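Local coordinates for 3-oxoacyl-[acyl-carrier-protein] synthase, mitochondrial (Arabidopsis thaliana, PDB 2IX4), which catalyses the condensation steps of mitochondrial fatty acid synthesis, lengthening acyl chains on acyl carrier protein by two carbons taken from malonyl-ACP, at residues Arg302-Ser307 / Ser425-Ser430. Residues are numbered along the deposited sequence; the frame is centred on the assembly and turned at random.
Sequences RALRQS and SLLFAS
The side chain of L427 reaches from strand 425-429 to helix 302-307, where its CD2 methyl meets A303, L304 and S307 together. CG, anti to the backbone N (chi1 -180°), extends the branch toward the helix, and chi2 then sets CD2 there, 3.3 Å from S307 OG. A branched leucine can thus lay a methyl on the helix; the end of L304 comes back to meet it, CD2 to CD2 at 4.2 Å, although its CB points away. One helical turn before S307, A303 points its CB at the strand, 3.5 Å from the carbonyl O of S425; a residue this small is consistent with the close approach, 8.1 Å between the axes of 302-307 and 425-429, which cross at -35°. S307 OG donates to L304 O at 2.7 Å, with a weak further bond to L309 N, consistent with its lying against a methyl. An alanine in its place would probably leave L304 O without this bond and thin the packing around the L427 methyl. Further out, M413 touches A303, L304, S425 and L427, while N415, a potassium ligand, accepts a hydrogen bond from S425 OG. Helix 294-307 lies on strand 422-429 between its antiparallel neighbours 272-281 and 411-418, the alpha-on-beta layering of the thiolase fold.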
loop_
_atom_site.group_PDB
_atom_site.type_symbol
_atom_site.label_atom_id
_atom_site.label_comp_id
_atom_site.label_asym_id
_atom_site.label_seq_id
_atom_site.Cartn_x
_atom_site.Cartn_y
_atom_site.Cartn_z
ATOM N N ARG A 302 -16.872 -2.907 -14.741
ATOM C CA ARG A 302 -15.752 -3.838 -14.868
ATOM C C ARG A 302 -15.925 -5.089 -14.012
ATOM O O ARG A 302 -15.604 -6.191 -14.455
ATOM C CB ARG A 302 -14.427 -3.134 -14.569
ATOM C CG ARG A 302 -13.926 -2.319 -15.760
ATOM C CD ARG A 302 -12.982 -1.204 -15.357
ATOM N NE ARG A 302 -12.629 -0.371 -16.510
ATOM C CZ ARG A 302 -11.790 0.661 -16.478
ATOM N NH1 ARG A 302 -11.195 1.012 -15.345
ATOM N NH2 ARG A 302 -11.544 1.348 -17.589
ATOM N N ALA A 303 -16.446 -4.914 -12.799
ATOM C CA ALA A 303 -16.752 -6.039 -11.914
ATOM C C ALA A 303 -17.847 -6.931 -12.510
ATOM O O ALA A 303 -17.748 -8.158 -12.461
ATOM C CB ALA A 303 -17.154 -5.537 -10.532
ATOM N N LEU A 304 -18.878 -6.303 -13.077
ATOM C CA LEU A 304 -19.958 -7.008 -13.776
ATOM C C LEU A 304 -19.446 -7.817 -14.963
ATOM O O LEU A 304 -19.755 -9.005 -15.098
ATOM C CB LEU A 304 -21.021 -6.017 -14.266
ATOM C CG LEU A 304 -22.119 -5.584 -13.293
ATOM C CD1 LEU A 304 -22.864 -4.369 -13.832
ATOM C CD2 LEU A 304 -23.082 -6.733 -13.037
ATOM N N ARG A 305 -18.667 -7.155 -15.820
ATOM C CA ARG A 305 -18.097 -7.770 -17.016
ATOM C C ARG A 305 -17.275 -9.023 -16.694
ATOM O O ARG A 305 -17.380 -10.029 -17.394
ATOM C CB ARG A 305 -17.270 -6.741 -17.801
ATOM C CG ARG A 305 -16.750 -7.195 -19.170
ATOM C CD ARG A 305 -17.856 -7.695 -20.101
ATOM N NE ARG A 305 -18.197 -9.094 -19.833
ATOM C CZ ARG A 305 -19.055 -9.823 -20.544
ATOM N NH1 ARG A 305 -19.681 -9.302 -21.595
ATOM N NH2 ARG A 305 -19.282 -11.085 -20.202
ATOM N N GLN A 306 -16.485 -8.956 -15.622
ATOM C CA GLN A 306 -15.669 -10.085 -15.166
ATOM C C GLN A 306 -16.504 -11.284 -14.712
ATOM O O GLN A 306 -16.113 -12.435 -14.927
ATOM C CB GLN A 306 -14.747 -9.655 -14.021
ATOM C CG GLN A 306 -13.591 -8.756 -14.431
ATOM C CD GLN A 306 -12.902 -8.122 -13.237
ATOM O OE1 GLN A 306 -12.756 -8.749 -12.187
ATOM N NE2 GLN A 306 -12.475 -6.873 -13.392
ATOM N N SER A 307 -17.643 -11.005 -14.080
ATOM C CA SER A 307 -18.517 -12.052 -13.550
ATOM C C SER A 307 -19.382 -12.679 -14.639
ATOM O O SER A 307 -19.927 -13.768 -14.454
ATOM C CB SER A 307 -19.406 -11.486 -12.442
ATOM O OG SER A 307 -20.295 -10.510 -12.961
ATOM N N SER A 425 -14.614 -2.091 -6.998
ATOM C CA SER A 425 -15.931 -2.680 -6.847
ATOM C C SER A 425 -15.770 -4.193 -6.765
ATOM O O SER A 425 -15.233 -4.815 -7.681
ATOM C CB SER A 425 -16.828 -2.281 -8.017
ATOM O OG SER A 425 -18.193 -2.395 -7.674
ATOM N N LEU A 426 -16.204 -4.772 -5.651
ATOM C CA LEU A 426 -16.119 -6.217 -5.446
ATOM C C LEU A 426 -17.484 -6.854 -5.636
ATOM O O LEU A 426 -18.466 -6.405 -5.046
ATOM C CB LEU A 426 -15.582 -6.547 -4.046
ATOM C CG LEU A 426 -14.166 -6.097 -3.666
ATOM C CD1 LEU A 426 -13.901 -6.390 -2.198
ATOM C CD2 LEU A 426 -13.105 -6.754 -4.550
ATOM N N LEU A 427 -17.544 -7.898 -6.460
ATOM C CA LEU A 427 -18.802 -8.582 -6.740
ATOM C C LEU A 427 -18.760 -10.042 -6.303
ATOM O O LEU A 427 -17.941 -10.830 -6.785
ATOM C CB LEU A 427 -19.182 -8.449 -8.223
ATOM C CG LEU A 427 -20.481 -9.094 -8.731
ATOM C CD1 LEU A 427 -21.693 -8.693 -7.891
ATOM C CD2 LEU A 427 -20.714 -8.738 -10.187
ATOM N N PHE A 428 -19.654 -10.379 -5.378
ATOM C CA PHE A 428 -19.761 -11.728 -4.832
ATOM C C PHE A 428 -21.035 -12.398 -5.329
ATOM O O PHE A 428 -22.007 -11.723 -5.670
ATOM C CB PHE A 428 -19.770 -11.689 -3.301
ATOM C CG PHE A 428 -18.534 -11.090 -2.698
ATOM C CD1 PHE A 428 -18.436 -9.716 -2.499
ATOM C CD2 PHE A 428 -17.469 -11.901 -2.322
ATOM C CE1 PHE A 428 -17.292 -9.157 -1.945
ATOM C CE2 PHE A 428 -16.323 -11.355 -1.762
ATOM C CZ PHE A 428 -16.234 -9.978 -1.572
ATOM N N ALA A 429 -21.020 -13.728 -5.364
ATOM C CA ALA A 429 -22.187 -14.509 -5.748
ATOM C C ALA A 429 -22.230 -15.807 -4.960
ATOM O O ALA A 429 -21.189 -16.318 -4.551
ATOM C CB ALA A 429 -22.170 -14.796 -7.245
ATOM N N SER A 430 -23.431 -16.335 -4.740
ATOM C CA SER A 430 -23.582 -17.660 -4.141
ATOM C C SER A 430 -23.044 -18.719 -5.104
ATOM O O SER A 430 -23.017 -18.505 -6.322
ATOM C CB SER A 430 -25.043 -17.940 -3.794
ATOM O OG SER A 430 -25.852 -17.909 -4.954
#